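Local coordinates for citrate synthase (Pyrobaculum aerophilum, PDB 2IBP), which probably catalyses the condensation of acetyl-CoA with oxaloacetate and water to give citrate and CoA, a step of the tricarboxylic acid cycle, at residues S35-D40 and H211-V216; N85-Y90 and K153-M158; L206-H211 and F367-V372. One frame throughout, in Å; residues are numbered along the deposited sequence.

Interaction 3 lies near the centre of the folded chain, where the end of helix 198-210 meets helix 363-382. Interaction 1 takes up the loop that leaves helix 198-210 and joins it to strand 37-40; the two contacts share His211, touch, and have centres about 12 Å apart. Interaction 2, between helices 77-90 and 141-169, lies about 15 Å from interaction 3, centre to centre, with Met158 packed on Met369. Along the chain, interaction 2 closes before interaction 3 opens, and both its segments fall between those of interaction 1, while interactions 1 and 3 interleave. In space the contacts run from the helical bundle through the helix end to loop and sheet, with the predicted active-site residues His289 and Asp346 near the interaction 1 and 3 end.

Interaction 1: residues S35-D40 and H211-V216; sequences SISDID and HADHEV
Ser37 holds the 211-216 loop through a single hydroxyl: OG donates to Asp213 OD2 at 2.7 Å and accepts from Glu215 N at 3.2 Å in a fairly straight bond. Ser37 OG meets Asp213 OD2 on the anti side, 28° out of the carboxylate plane. Two residues on, Ile39 N gives its hydrogen to Glu215 OE2 at 3.0 Å, coming from above that carboxylate. Ile39 CD1 sits over one face of the His214 ring, displaced toward the CE1-NE2 rim and 3.4 Å from the centroid, a CH-pi contact.

Glu215 is extended beyond CG, which carries its carboxylate out to Ile39 N. One water donates to both Ser37 O and Glu215 OE2, a second to Ile39 O and the same OE2, so this oxygen gathers three donors. That may offset the nearness of Asp38 OD1, whose carboxylate is paired through OD2 with His399 of the second subunit.

Farther out, His378 also binds Asp213 OD2, and Tyr292 binds His214 NE2 beside His289, a predicted active-site residue. Strand 37-40 is, within this chain, an outermost strand of its three-stranded antiparallel sheet, paired with strand 45-48, while helix 363-382 packs against Ile36 and His214.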
# COMPACT_ATOMS: atom_id res chain seq x y z
N SER A 35 7.24 16.80 12.19
CA SER A 35 7.88 17.00 13.48
C SER A 35 8.10 15.66 14.19
O SER A 35 8.50 15.64 15.35
CB SER A 35 7.06 17.94 14.35
OG SER A 35 5.80 17.38 14.66
N ILE A 36 8.00 14.55 13.46
CA ILE A 36 8.07 13.23 14.07
C ILE A 36 9.48 12.78 14.39
O ILE A 36 9.77 12.46 15.53
CB ILE A 36 7.34 12.16 13.23
CG1 ILE A 36 5.86 12.54 13.11
CG2 ILE A 36 7.46 10.78 13.88
CD1 ILE A 36 5.02 11.68 12.18
N SER A 37 10.35 12.76 13.39
CA SER A 37 11.74 12.37 13.63
C SER A 37 12.66 13.11 12.68
O SER A 37 12.24 13.63 11.65
CB SER A 37 11.93 10.86 13.46
OG SER A 37 11.67 10.46 12.11
N ASP A 38 13.94 13.15 13.05
CA ASP A 38 14.93 13.83 12.25
C ASP A 38 16.23 13.10 12.39
O ASP A 38 16.52 12.57 13.46
CB ASP A 38 15.12 15.27 12.72
CG ASP A 38 15.90 16.11 11.72
OD1 ASP A 38 15.82 15.84 10.50
OD2 ASP A 38 16.59 17.06 12.15
N ILE A 39 16.99 13.08 11.31
CA ILE A 39 18.31 12.47 11.33
C ILE A 39 19.34 13.46 10.86
O ILE A 39 19.13 14.15 9.85
CB ILE A 39 18.40 11.29 10.35
CG1 ILE A 39 17.42 10.19 10.74
CG2 ILE A 39 19.83 10.75 10.30
CD1 ILE A 39 17.21 9.19 9.62
N ASP A 40 20.41 13.59 11.63
CA ASP A 40 21.59 14.33 11.18
C ASP A 40 22.58 13.24 10.79
O ASP A 40 23.22 12.63 11.65
CB ASP A 40 22.17 15.23 12.26
CG ASP A 40 23.38 16.02 11.76
OD1 ASP A 40 24.11 15.51 10.88
OD2 ASP A 40 23.58 17.16 12.24
N HIS A 211 13.74 1.43 16.57
CA HIS A 211 13.24 1.37 15.19
C HIS A 211 11.88 2.00 15.01
O HIS A 211 11.29 1.88 13.93
CB HIS A 211 13.24 -0.09 14.74
CG HIS A 211 14.62 -0.69 14.70
ND1 HIS A 211 15.27 -1.10 15.85
CD2 HIS A 211 15.48 -0.89 13.68
CE1 HIS A 211 16.50 -1.50 15.53
NE2 HIS A 211 16.64 -1.40 14.21
N ALA A 212 11.42 2.73 16.02
CA ALA A 212 10.07 3.30 16.02
C ALA A 212 9.76 4.24 14.85
O ALA A 212 8.61 4.25 14.36
CB ALA A 212 9.77 3.96 17.34
N ASP A 213 10.73 5.05 14.45
CA ASP A 213 10.56 5.89 13.27
C ASP A 213 11.91 6.22 12.68
O ASP A 213 12.92 6.24 13.39
CB ASP A 213 9.79 7.18 13.55
CG ASP A 213 9.21 7.77 12.27
OD1 ASP A 213 8.51 7.02 11.56
OD2 ASP A 213 9.48 8.95 11.94
N HIS A 214 11.94 6.45 11.37
CA HIS A 214 13.19 6.79 10.74
C HIS A 214 12.90 7.46 9.41
O HIS A 214 12.98 6.84 8.36
CB HIS A 214 14.06 5.53 10.59
CG HIS A 214 15.53 5.79 10.69
ND1 HIS A 214 16.39 5.63 9.62
CD2 HIS A 214 16.29 6.28 11.70
CE1 HIS A 214 17.62 5.94 10.00
NE2 HIS A 214 17.59 6.32 11.27
N GLU A 215 12.42 8.70 9.53
CA GLU A 215 12.04 9.51 8.38
C GLU A 215 11.00 8.82 7.49
O GLU A 215 10.02 8.31 8.02
CB GLU A 215 13.25 10.09 7.67
CG GLU A 215 13.99 11.05 8.62
CD GLU A 215 15.17 11.78 8.02
OE1 GLU A 215 15.72 11.35 6.98
OE2 GLU A 215 15.59 12.77 8.65
N VAL A 216 11.16 8.86 6.16
CA VAL A 216 10.09 8.37 5.29
C VAL A 216 10.52 7.35 4.24
O VAL A 216 10.62 7.66 3.03
CB VAL A 216 9.36 9.55 4.57
CG1 VAL A 216 8.06 9.03 3.95
CG2 VAL A 216 9.05 10.66 5.55
O HOH W 1 12.93 14.53 8.98
O HOH W 2 18.09 13.63 7.43

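Interaction 2: residues N85-Y90 and K153-M158; sequences NRMKKY and KLVAKM
The Tyr90 ring is covered on both faces: Lys153 CG lies over the centre of one, 3.6 Å from the centroid and 11° off the normal, while Arg86 O of its own helix sits above the opposite face, displaced toward the rim. Lys153 runs on extended beyond CG, and CE follows the ring to Tyr90 CE1 at 3.8 Å. The ring therefore rests on aliphatic lysine carbons, and the ammonium group passes beyond it to salt bridges with Asp126 and Asp124.

At the root of the tyrosine side chain, Ala156 CB points to helix 77-90, meeting Tyr90 CB at 3.7 Å and also Met87 O. Met87, bent at chi2 and chi3, turns its methyl CE inward to Val155 CG1 at 3.5 Å, a tight carbon contact, with Ala156 CB alongside.

The polar link is at the last turn of helix 77-90. Lys157 bends at its final torsion (chi4 -71°), which brings NZ to Tyr90 O at 2.8 Å, tilted modestly from the carbonyl plane; Glu120 holds the same ammonium in a salt bridge. With an alanine in place of Tyr90 the Lys153 methylenes would probably lose the ring face they lie on, leaving a gap between them and the turn at Arg86.

The segment axes approach to 8.3 Å at -57°, with Ala156 at the crossing, consistent with the close approach. It is buried helical packing, away from the annotated sites, in the predominantly alpha-helical citrate synthase fold.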
# COMPACT_ATOMS: atom_id res chain seq x y z
N ASN A 85 -2.69 1.28 30.20
CA ASN A 85 -3.89 0.48 30.42
C ASN A 85 -4.73 0.30 29.16
O ASN A 85 -5.26 -0.77 28.92
CB ASN A 85 -4.73 1.07 31.53
CG ASN A 85 -4.24 0.66 32.90
OD1 ASN A 85 -3.62 -0.39 33.06
ND2 ASN A 85 -4.59 1.45 33.92
N ARG A 86 -4.84 1.34 28.34
CA ARG A 86 -5.59 1.23 27.10
C ARG A 86 -4.88 0.25 26.18
O ARG A 86 -5.51 -0.64 25.62
CB ARG A 86 -5.73 2.59 26.39
CG ARG A 86 -6.63 3.59 27.12
CD ARG A 86 -6.95 4.78 26.22
NE ARG A 86 -5.78 5.52 25.75
CZ ARG A 86 -5.22 6.53 26.39
NH1 ARG A 86 -5.65 6.88 27.61
NH2 ARG A 86 -4.18 7.14 25.86
N MET A 87 -3.57 0.39 26.09
CA MET A 87 -2.78 -0.49 25.22
C MET A 87 -2.95 -1.94 25.66
O MET A 87 -3.16 -2.81 24.85
CB MET A 87 -1.31 -0.07 25.20
CG MET A 87 -1.11 1.36 24.73
SD MET A 87 -1.43 1.49 22.97
CE MET A 87 0.20 0.90 22.49
N LYS A 88 -2.91 -2.19 26.97
CA LYS A 88 -3.09 -3.55 27.46
C LYS A 88 -4.44 -4.12 27.05
O LYS A 88 -4.54 -5.30 26.69
CB LYS A 88 -2.90 -3.59 28.97
CG LYS A 88 -1.46 -3.52 29.37
CD LYS A 88 -1.28 -3.38 30.86
CE LYS A 88 0.17 -3.48 31.22
NZ LYS A 88 0.38 -3.40 32.68
N LYS A 89 -5.49 -3.31 27.16
CA LYS A 89 -6.84 -3.71 26.78
C LYS A 89 -6.91 -3.99 25.27
O LYS A 89 -7.62 -4.89 24.84
CB LYS A 89 -7.84 -2.60 27.11
CG LYS A 89 -9.29 -2.95 26.83
CD LYS A 89 -10.23 -1.80 27.19
CE LYS A 89 -10.00 -0.58 26.29
NZ LYS A 89 -10.98 0.51 26.55
N TYR A 90 -6.15 -3.23 24.50
CA TYR A 90 -6.18 -3.39 23.05
C TYR A 90 -5.37 -4.54 22.50
O TYR A 90 -5.53 -4.90 21.34
CB TYR A 90 -5.68 -2.13 22.36
CG TYR A 90 -6.44 -0.88 22.66
CD1 TYR A 90 -7.82 -0.91 22.82
CD2 TYR A 90 -5.81 0.34 22.59
CE1 TYR A 90 -8.51 0.26 23.07
CE2 TYR A 90 -6.50 1.51 22.80
CZ TYR A 90 -7.84 1.47 23.03
OH TYR A 90 -8.50 2.65 23.25
N LYS A 153 -4.48 1.21 19.02
CA LYS A 153 -4.84 -0.19 18.84
C LYS A 153 -3.85 -0.86 17.92
O LYS A 153 -3.46 -2.00 18.15
CB LYS A 153 -6.23 -0.34 18.28
CG LYS A 153 -7.32 -0.02 19.27
CD LYS A 153 -8.64 -0.07 18.59
CE LYS A 153 -9.77 0.29 19.49
NZ LYS A 153 -11.02 0.32 18.67
N LEU A 154 -3.50 -0.19 16.83
CA LEU A 154 -2.53 -0.78 15.88
C LEU A 154 -1.16 -1.04 16.54
O LEU A 154 -0.53 -2.08 16.32
CB LEU A 154 -2.40 0.16 14.68
CG LEU A 154 -3.55 -0.03 13.68
CD1 LEU A 154 -3.81 1.20 12.83
CD2 LEU A 154 -3.34 -1.26 12.79
N VAL A 155 -0.71 -0.10 17.35
CA VAL A 155 0.56 -0.26 18.04
C VAL A 155 0.45 -1.41 19.05
O VAL A 155 1.34 -2.25 19.18
CB VAL A 155 0.93 1.05 18.74
CG1 VAL A 155 2.18 0.87 19.62
CG2 VAL A 155 1.14 2.15 17.70
N ALA A 156 -0.68 -1.48 19.75
CA ALA A 156 -0.88 -2.51 20.77
C ALA A 156 -1.02 -3.92 20.23
O ALA A 156 -0.61 -4.88 20.87
CB ALA A 156 -2.09 -2.16 21.63
N LYS A 157 -1.64 -4.04 19.06
CA LYS A 157 -2.00 -5.33 18.51
C LYS A 157 -0.90 -5.99 17.70
O LYS A 157 -0.91 -7.21 17.55
CB LYS A 157 -3.25 -5.20 17.65
CG LYS A 157 -4.47 -4.81 18.47
CD LYS A 157 -5.65 -4.45 17.61
CE LYS A 157 -6.78 -3.95 18.50
NZ LYS A 157 -7.40 -5.03 19.29
N MET A 158 0.01 -5.20 17.14
CA MET A 158 1.00 -5.79 16.24
C MET A 158 1.74 -6.99 16.85
O MET A 158 1.85 -8.04 16.22
CB MET A 158 1.96 -4.75 15.70
CG MET A 158 2.64 -5.16 14.43
SD MET A 158 1.48 -5.25 13.04
CE MET A 158 0.97 -3.57 12.89

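Interaction 3: residues L206-H211 and F367-V372; sequences LYLILH and FAMSRV
Arg371 grips His211 O side-on with two nitrogens, NE at 2.7 Å and NH2 at 2.9 Å, at the carboxy-terminal end of helix 198-210. The oxygen lies near the guanidinium plane, whereas both nitrogens reach it from the same face of the carbonyl plane, NH2 well above it. Bends at chi2 and chi3 fold the arginine back so that its NE edge meets this carbonyl, and Phe367 CZ lies over one guanidinium face, toward the rim. Ser370 OG donates to Leu208 O, although the hydroxyl is crowded in the model and its exact position is less sure.

Within the helix end, His211 ND1 binds Tyr207 O at 2.9 Å, the acceptor lying close to the imidazole plane. That carbonyl also accepts from His211 N; it is the ND1 bond, with the stack on Tyr207 that puts ND1 over the centre of the phenol face, that sets the turn of the imidazole.

Among the aromatic contacts, Tyr207 OH meets the edge of the Phe367 ring, 3.5 Å from Phe367 CD1. Phe367 also approaches His211 rim to rim, with planes at 69° and His211 CD2 3.9 Å from Phe367 CE1.

Apolar contact comes from Leu208, whose CD2 packs on Met369 CB at 3.9 Å and on the Ser370 backbone.

The segment axes come within 8.1 Å, at -52°. His211 lies near Asp346, a predicted active-site residue. Around the pair, helices 297-313 and 53-59 pack on Leu206 and Leu210, helix 141-169 covers Met369 and Val372, and the hydroxyl of Tyr48, from strand 45-48, binds Ile209 O.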
# COMPACT_ATOMS: atom_id res chain seq x y z
N LEU A 206 14.22 -2.23 23.81
CA LEU A 206 15.22 -1.36 23.19
C LEU A 206 15.07 -1.38 21.68
O LEU A 206 15.05 -0.33 21.03
CB LEU A 206 16.63 -1.79 23.59
CG LEU A 206 17.75 -0.90 23.07
CD1 LEU A 206 17.57 0.55 23.55
CD2 LEU A 206 19.10 -1.49 23.54
N TYR A 207 14.96 -2.57 21.11
CA TYR A 207 14.81 -2.68 19.67
C TYR A 207 13.58 -1.89 19.20
O TYR A 207 13.63 -1.15 18.22
CB TYR A 207 14.67 -4.14 19.25
CG TYR A 207 14.51 -4.29 17.76
CD1 TYR A 207 15.62 -4.51 16.94
CD2 TYR A 207 13.27 -4.13 17.16
CE1 TYR A 207 15.47 -4.59 15.57
CE2 TYR A 207 13.13 -4.21 15.80
CZ TYR A 207 14.23 -4.43 15.02
OH TYR A 207 14.07 -4.49 13.66
N LEU A 208 12.49 -2.02 19.95
CA LEU A 208 11.26 -1.35 19.58
C LEU A 208 11.45 0.16 19.63
O LEU A 208 10.98 0.89 18.77
CB LEU A 208 10.09 -1.79 20.45
CG LEU A 208 9.63 -3.23 20.34
CD1 LEU A 208 8.53 -3.50 21.32
CD2 LEU A 208 9.19 -3.62 18.94
N ILE A 209 12.10 0.65 20.67
CA ILE A 209 12.38 2.08 20.74
C ILE A 209 13.23 2.52 19.55
O ILE A 209 12.93 3.49 18.87
CB ILE A 209 13.17 2.42 22.02
CG1 ILE A 209 12.28 2.21 23.24
CG2 ILE A 209 13.73 3.85 21.95
CD1 ILE A 209 13.00 2.33 24.57
N LEU A 210 14.28 1.76 19.28
CA LEU A 210 15.26 2.18 18.30
C LEU A 210 14.76 2.21 16.88
O LEU A 210 15.30 2.95 16.08
CB LEU A 210 16.52 1.33 18.36
CG LEU A 210 17.36 1.46 19.63
CD1 LEU A 210 18.51 0.45 19.51
CD2 LEU A 210 17.86 2.88 19.87
N HIS A 211 13.74 1.43 16.57
CA HIS A 211 13.24 1.37 15.19
C HIS A 211 11.88 2.00 15.01
O HIS A 211 11.29 1.88 13.93
CB HIS A 211 13.24 -0.09 14.74
CG HIS A 211 14.62 -0.69 14.70
ND1 HIS A 211 15.27 -1.10 15.85
CD2 HIS A 211 15.48 -0.89 13.68
CE1 HIS A 211 16.50 -1.50 15.53
NE2 HIS A 211 16.64 -1.40 14.21
N PHE A 367 10.32 -5.67 13.30
CA PHE A 367 10.52 -4.30 12.84
C PHE A 367 9.15 -3.58 12.69
O PHE A 367 9.00 -2.43 13.09
CB PHE A 367 11.26 -4.30 11.49
CG PHE A 367 11.54 -2.93 10.96
CD1 PHE A 367 12.73 -2.29 11.23
CD2 PHE A 367 10.61 -2.28 10.17
CE1 PHE A 367 12.99 -1.02 10.71
CE2 PHE A 367 10.87 -1.03 9.64
CZ PHE A 367 12.07 -0.42 9.89
N ALA A 368 8.17 -4.26 12.11
CA ALA A 368 6.80 -3.73 11.99
C ALA A 368 6.21 -3.41 13.37
O ALA A 368 5.50 -2.41 13.54
CB ALA A 368 5.89 -4.75 11.24
N MET A 369 6.44 -4.28 14.34
CA MET A 369 5.98 -4.03 15.72
C MET A 369 6.55 -2.73 16.26
O MET A 369 5.89 -2.03 17.03
CB MET A 369 6.39 -5.17 16.65
CG MET A 369 5.54 -6.40 16.44
SD MET A 369 6.35 -7.87 17.10
CE MET A 369 7.02 -7.25 18.64
N SER A 370 7.78 -2.41 15.88
CA SER A 370 8.39 -1.17 16.28
C SER A 370 7.84 0.03 15.50
O SER A 370 7.32 1.01 16.06
CB SER A 370 9.89 -1.23 16.06
OG SER A 370 10.47 0.02 16.35
N ARG A 371 7.96 -0.09 14.18
CA ARG A 371 7.67 1.01 13.27
C ARG A 371 6.21 1.39 13.13
O ARG A 371 5.90 2.48 12.68
CB ARG A 371 8.25 0.68 11.90
CG ARG A 371 8.10 1.76 10.86
CD ARG A 371 8.75 3.09 11.24
NE ARG A 371 10.13 2.89 11.69
CZ ARG A 371 11.19 2.90 10.88
NH1 ARG A 371 11.09 3.25 9.61
NH2 ARG A 371 12.39 2.63 11.36
N VAL A 372 5.31 0.51 13.56
CA VAL A 372 3.89 0.79 13.43
C VAL A 372 3.54 2.13 14.08
O VAL A 372 2.72 2.89 13.56
CB VAL A 372 3.02 -0.34 13.96
CG1 VAL A 372 3.35 -0.64 15.40
CG2 VAL A 372 1.53 -0.01 13.75